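Local coordinates for protein carboxyl esterase NP (Bacillus subtilis, PDB 4CCW) that hydrolyses carboxylic esters to an alcohol and a carboxylate, as a carboxylesterase of the alpha/beta hydrolase superfamily, at residues 122-136 and 144-158. Sequence-based numbering, arbitrary orientation.
Sequences KSHMIGLSLGGLHTM and ERVKSAAILSPAETF
Backbone bonds from M125, G127 and S129 to the neighbouring strand establish parallel pairing, in keeping with an axis angle of 7° between 123-128 and 148-152. A150 N gives to M125 O at 2.8 Å, and L152 N to G127 O at 2.8 Å. A155 N also hydrogen-bonds S129 O at 3.0 Å, from well above its carbonyl plane; L133 N shares that oxygen. One side-chain hydrogen bond links the two segments, between H124 ND1 and S148 OG (3.0 Å), at the imidazole edge, while K147 CB lies over a ring face, 4.0 Å from the centroid, a CH-pi contact. Apolar packing sets helix 130-136 against the second strand. T135 CG2 reaches A149 CB at 3.7 Å, its OG1 turned back to G131 O. With CG anti to the backbone N (chi1 -175°), M136 then bends so that its SD lies 3.9 Å from I151 CD1, and its CG sits 3.8 Å from T157 CG2. T157 OG1 bonds A155 O and borders L133 CD1; an alanine here would probably cost A155 O this donor and open a gap beside M136 and L133. G132, with no side chain, lets the helix come close to I151 and P154. The whole is a beta-alpha-beta unit whose G127-S129-G131 turn, with S129 at phi 55° beside H273 and the bound ligand, its OG hydrogen-bonded to A63 N, fits the nucleophile elbow of alpha/beta hydrolases.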
loop_
_atom_site.group_PDB
_atom_site.type_symbol
_atom_site.label_atom_id
_atom_site.label_comp_id
_atom_site.label_asym_id
_atom_site.label_seq_id
_atom_site.Cartn_x
_atom_site.Cartn_y
_atom_site.Cartn_z
ATOM N N LYS A 122 -16.401 -2.711 10.892
ATOM C CA LYS A 122 -14.973 -2.992 11.108
ATOM C C LYS A 122 -14.418 -3.832 9.956
ATOM O O LYS A 122 -15.147 -4.613 9.340
ATOM C CB LYS A 122 -14.740 -3.707 12.440
ATOM C CG LYS A 122 -15.338 -3.022 13.657
ATOM C CD LYS A 122 -14.818 -3.658 14.938
ATOM C CE LYS A 122 -15.441 -3.007 16.160
ATOM N NZ LYS A 122 -15.024 -3.675 17.424
ATOM N N SER A 123 -13.138 -3.661 9.657
ATOM C CA SER A 123 -12.503 -4.405 8.565
ATOM C C SER A 123 -11.105 -4.863 8.911
ATOM O O SER A 123 -10.421 -4.242 9.725
ATOM C CB SER A 123 -12.437 -3.550 7.297
ATOM O OG SER A 123 -11.899 -4.296 6.217
ATOM N N HIS A 124 -10.681 -5.966 8.299
ATOM C CA HIS A 124 -9.268 -6.311 8.294
ATOM C C HIS A 124 -8.604 -5.424 7.289
ATOM O O HIS A 124 -9.242 -4.970 6.335
ATOM C CB HIS A 124 -9.068 -7.776 7.945
ATOM C CG HIS A 124 -9.527 -8.727 9.034
ATOM N ND1 HIS A 124 -8.906 -8.821 10.223
ATOM C CD2 HIS A 124 -10.579 -9.643 9.067
ATOM C CE1 HIS A 124 -9.525 -9.756 10.982
ATOM N NE2 HIS A 124 -10.546 -10.257 10.271
ATOM N N MET A 125 -7.317 -5.150 7.507
ATOM C CA MET A 125 -6.558 -4.302 6.603
ATOM C C MET A 125 -5.195 -4.905 6.351
ATOM O O MET A 125 -4.591 -5.499 7.256
ATOM C CB MET A 125 -6.374 -2.892 7.170
ATOM C CG MET A 125 -7.671 -2.159 7.466
ATOM S SD MET A 125 -7.347 -0.536 8.182
ATOM C CE MET A 125 -6.715 0.341 6.742
ATOM N N ILE A 126 -4.723 -4.742 5.115
ATOM C CA ILE A 126 -3.365 -5.092 4.740
ATOM C C ILE A 126 -2.837 -3.910 3.959
ATOM O O ILE A 126 -3.499 -3.413 3.046
ATOM C CB ILE A 126 -3.310 -6.360 3.860
ATOM C CG1 ILE A 126 -3.926 -7.557 4.610
ATOM C CG2 ILE A 126 -1.879 -6.661 3.424
ATOM C CD1 ILE A 126 -4.207 -8.767 3.726
ATOM N N GLY A 127 -1.641 -3.459 4.320
ATOM C CA GLY A 127 -1.030 -2.335 3.627
ATOM C C GLY A 127 0.450 -2.567 3.499
ATOM O O GLY A 127 1.104 -2.982 4.466
ATOM N N LEU A 128 0.988 -2.311 2.301
ATOM C CA LEU A 128 2.417 -2.426 2.079
ATOM C C LEU A 128 2.984 -1.045 1.751
ATOM O O LEU A 128 2.316 -0.231 1.092
ATOM C CB LEU A 128 2.714 -3.450 0.966
ATOM C CG LEU A 128 4.175 -3.772 0.640
ATOM C CD1 LEU A 128 4.381 -5.268 0.419
ATOM C CD2 LEU A 128 4.636 -2.965 -0.564
ATOM N N SER A 129 4.213 -0.782 2.210
ATOM C CA SER A 129 4.906 0.494 1.884
ATOM C C SER A 129 4.028 1.696 2.280
ATOM O O SER A 129 3.563 1.765 3.411
ATOM C CB SER A 129 5.348 0.508 0.396
ATOM O OG SER A 129 5.421 1.820 -0.183
ATOM N N LEU A 130 3.765 2.616 1.356
ATOM C CA LEU A 130 2.855 3.747 1.627
ATOM C C LEU A 130 1.538 3.320 2.291
ATOM O O LEU A 130 1.095 3.936 3.274
ATOM C CB LEU A 130 2.590 4.534 0.330
ATOM C CG LEU A 130 1.733 5.797 0.440
ATOM C CD1 LEU A 130 2.344 6.773 1.441
ATOM C CD2 LEU A 130 1.558 6.443 -0.935
ATOM N N GLY A 131 0.941 2.251 1.765
ATOM C CA GLY A 131 -0.304 1.684 2.287
ATOM C C GLY A 131 -0.183 1.208 3.724
ATOM O O GLY A 131 -1.148 1.271 4.470
ATOM N N GLY A 132 1.001 0.733 4.102
ATOM C CA GLY A 132 1.255 0.307 5.496
ATOM C C GLY A 132 1.229 1.504 6.448
ATOM O O GLY A 132 0.739 1.408 7.574
ATOM N N LEU A 133 1.760 2.635 5.976
ATOM C CA LEU A 133 1.799 3.878 6.741
ATOM C C LEU A 133 0.385 4.429 6.926
ATOM O O LEU A 133 0.002 4.777 8.058
ATOM C CB LEU A 133 2.719 4.900 6.054
ATOM C CG LEU A 133 2.714 6.372 6.482
ATOM C CD1 LEU A 133 2.920 6.554 7.988
ATOM C CD2 LEU A 133 3.814 7.085 5.678
ATOM N N HIS A 134 -0.386 4.465 5.833
ATOM C CA HIS A 134 -1.816 4.798 5.885
ATOM C C HIS A 134 -2.535 3.905 6.859
ATOM O O HIS A 134 -3.359 4.363 7.651
ATOM C CB HIS A 134 -2.447 4.690 4.493
ATOM C CG HIS A 134 -2.231 5.904 3.628
ATOM N ND1 HIS A 134 -3.186 6.827 3.419
ATOM C CD2 HIS A 134 -1.116 6.314 2.894
ATOM C CE1 HIS A 134 -2.712 7.795 2.610
ATOM N NE2 HIS A 134 -1.445 7.477 2.280
ATOM N N THR A 135 -2.228 2.615 6.827
ATOM C CA THR A 135 -2.882 1.659 7.721
ATOM C C THR A 135 -2.596 1.986 9.185
ATOM O O THR A 135 -3.528 2.043 9.995
ATOM C CB THR A 135 -2.512 0.192 7.387
ATOM O OG1 THR A 135 -3.032 -0.133 6.089
ATOM C CG2 THR A 135 -3.141 -0.774 8.411
ATOM N N MET A 136 -1.333 2.229 9.523
ATOM C CA MET A 136 -0.975 2.538 10.899
ATOM C C MET A 136 -1.648 3.847 11.328
ATOM O O MET A 136 -2.201 3.938 12.419
ATOM C CB MET A 136 0.550 2.632 11.072
ATOM C CG MET A 136 0.994 2.844 12.511
ATOM S SD MET A 136 0.646 1.377 13.491
ATOM C CE MET A 136 2.158 0.485 13.353
ATOM N N GLU A 144 -11.864 1.660 16.325
ATOM C CA GLU A 144 -13.228 1.157 16.299
ATOM C C GLU A 144 -13.651 0.594 14.932
ATOM O O GLU A 144 -14.729 -0.020 14.817
ATOM C CB GLU A 144 -14.199 2.272 16.720
ATOM C CG GLU A 144 -14.400 3.370 15.675
ATOM C CD GLU A 144 -13.418 4.533 15.784
ATOM O OE1 GLU A 144 -12.449 4.449 16.569
ATOM O OE2 GLU A 144 -13.628 5.549 15.079
ATOM N N ARG A 145 -12.829 0.846 13.912
ATOM C CA ARG A 145 -13.110 0.454 12.526
ATOM C C ARG A 145 -12.186 -0.630 11.984
ATOM O O ARG A 145 -12.383 -1.109 10.864
ATOM C CB ARG A 145 -13.035 1.668 11.582
ATOM C CG ARG A 145 -13.931 2.846 11.970
ATOM C CD ARG A 145 -15.417 2.487 12.115
ATOM N NE ARG A 145 -16.086 2.228 10.834
ATOM C CZ ARG A 145 -16.543 3.176 10.009
ATOM N NH1 ARG A 145 -16.425 4.458 10.332
ATOM N NH2 ARG A 145 -17.140 2.844 8.863
ATOM N N VAL A 146 -11.182 -1.007 12.771
ATOM C CA VAL A 146 -10.165 -1.949 12.308
ATOM C C VAL A 146 -10.187 -3.183 13.206
ATOM O O VAL A 146 -9.894 -3.097 14.399
ATOM C CB VAL A 146 -8.745 -1.312 12.311
ATOM C CG1 VAL A 146 -7.741 -2.196 11.571
ATOM C CG2 VAL A 146 -8.756 0.077 11.690
ATOM N N LYS A 147 -10.533 -4.331 12.633
ATOM C CA LYS A 147 -10.511 -5.599 13.382
ATOM C C LYS A 147 -9.074 -5.995 13.743
ATOM O O LYS A 147 -8.771 -6.312 14.898
ATOM C CB LYS A 147 -11.187 -6.708 12.570
ATOM C CG LYS A 147 -12.659 -6.441 12.282
ATOM C CD LYS A 147 -13.385 -7.660 11.729
ATOM C CE LYS A 147 -14.866 -7.373 11.500
ATOM N NZ LYS A 147 -15.702 -7.444 12.741
ATOM N N SER A 148 -8.203 -5.975 12.738
ATOM C CA SER A 148 -6.772 -6.230 12.902
ATOM C C SER A 148 -6.105 -5.788 11.609
ATOM O O SER A 148 -6.786 -5.594 10.603
ATOM C CB SER A 148 -6.486 -7.704 13.224
ATOM O OG SER A 148 -6.588 -8.525 12.076
ATOM N N ALA A 149 -4.786 -5.618 11.641
ATOM C CA ALA A 149 -4.056 -5.034 10.518
ATOM C C ALA A 149 -2.742 -5.756 10.302
ATOM O O ALA A 149 -2.051 -6.087 11.265
ATOM C CB ALA A 149 -3.817 -3.558 10.772
ATOM N N ALA A 150 -2.432 -6.024 9.031
ATOM C CA ALA A 150 -1.149 -6.558 8.612
ATOM C C ALA A 150 -0.436 -5.420 7.911
ATOM O O ALA A 150 -0.944 -4.856 6.923
ATOM C CB ALA A 150 -1.331 -7.742 7.670
ATOM N N ILE A 151 0.721 -5.065 8.449
ATOM C CA ILE A 151 1.487 -3.921 7.959
ATOM C C ILE A 151 2.751 -4.505 7.376
ATOM O O ILE A 151 3.534 -5.131 8.088
ATOM C CB ILE A 151 1.750 -2.905 9.099
ATOM C CG1 ILE A 151 0.421 -2.272 9.542
ATOM C CG2 ILE A 151 2.768 -1.848 8.683
ATOM C CD1 ILE A 151 0.511 -1.405 10.787
ATOM N N LEU A 152 2.922 -4.334 6.063
ATOM C CA LEU A 152 4.022 -4.967 5.344
ATOM C C LEU A 152 5.011 -3.912 4.894
ATOM O O LEU A 152 4.620 -2.993 4.172
ATOM C CB LEU A 152 3.494 -5.724 4.107
ATOM C CG LEU A 152 2.806 -7.100 4.241
ATOM C CD1 LEU A 152 1.961 -7.295 5.490
ATOM C CD2 LEU A 152 1.970 -7.401 3.001
ATOM N N SER A 153 6.281 -4.042 5.291
ATOM C CA SER A 153 7.328 -3.140 4.779
ATOM C C SER A 153 6.847 -1.669 4.762
ATOM O O SER A 153 6.906 -1.010 3.721
ATOM C CB SER A 153 7.710 -3.536 3.349
ATOM O OG SER A 153 8.081 -4.904 3.285
ATOM N N PRO A 154 6.359 -1.155 5.911
ATOM C CA PRO A 154 5.725 0.173 5.892
ATOM C C PRO A 154 6.665 1.311 5.502
ATOM O O PRO A 154 7.832 1.307 5.896
ATOM C CB PRO A 154 5.281 0.371 7.337
ATOM C CG PRO A 154 6.201 -0.512 8.149
ATOM C CD PRO A 154 6.391 -1.722 7.270
ATOM N N ALA A 155 6.136 2.304 4.788
ATOM C CA ALA A 155 6.910 3.514 4.528
ATOM C C ALA A 155 7.108 4.196 5.870
ATOM O O ALA A 155 6.142 4.485 6.574
ATOM C CB ALA A 155 6.180 4.444 3.578
ATOM N N GLU A 156 8.364 4.419 6.225
ATOM C CA GLU A 156 8.732 4.959 7.536
ATOM C C GLU A 156 7.951 4.276 8.656
ATOM O O GLU A 156 8.125 3.077 8.830
ATOM C CB GLU A 156 8.685 6.499 7.520
ATOM C CG GLU A 156 9.844 7.040 6.694
ATOM C CD GLU A 156 10.189 8.494 7.018
ATOM O OE1 GLU A 156 9.344 9.220 7.572
ATOM O OE2 GLU A 156 11.323 8.886 6.727
ATOM N N THR A 157 7.083 5.003 9.358
ATOM C CA THR A 157 6.218 4.427 10.421
ATOM C C THR A 157 6.992 4.125 11.715
ATOM O O THR A 157 6.735 4.744 12.749
ATOM C CB THR A 157 5.429 3.183 9.914
ATOM O OG1 THR A 157 4.690 3.551 8.741
ATOM C CG2 THR A 157 4.445 2.637 11.004
ATOM N N PHE A 158 7.940 3.187 11.654
ATOM C CA PHE A 158 8.790 2.890 12.814
ATOM C C PHE A 158 10.156 3.568 12.770
ATOM O O PHE A 158 10.664 4.013 13.797
ATOM C CB PHE A 158 8.916 1.373 13.017
ATOM C CG PHE A 158 7.592 0.692 13.122
ATOM C CD1 PHE A 158 6.808 0.832 14.272
ATOM C CD2 PHE A 158 7.094 -0.042 12.055
ATOM C CE1 PHE A 158 5.563 0.236 14.358
ATOM C CE2 PHE A 158 5.860 -0.662 12.145
ATOM C CZ PHE A 158 5.091 -0.518 13.293
#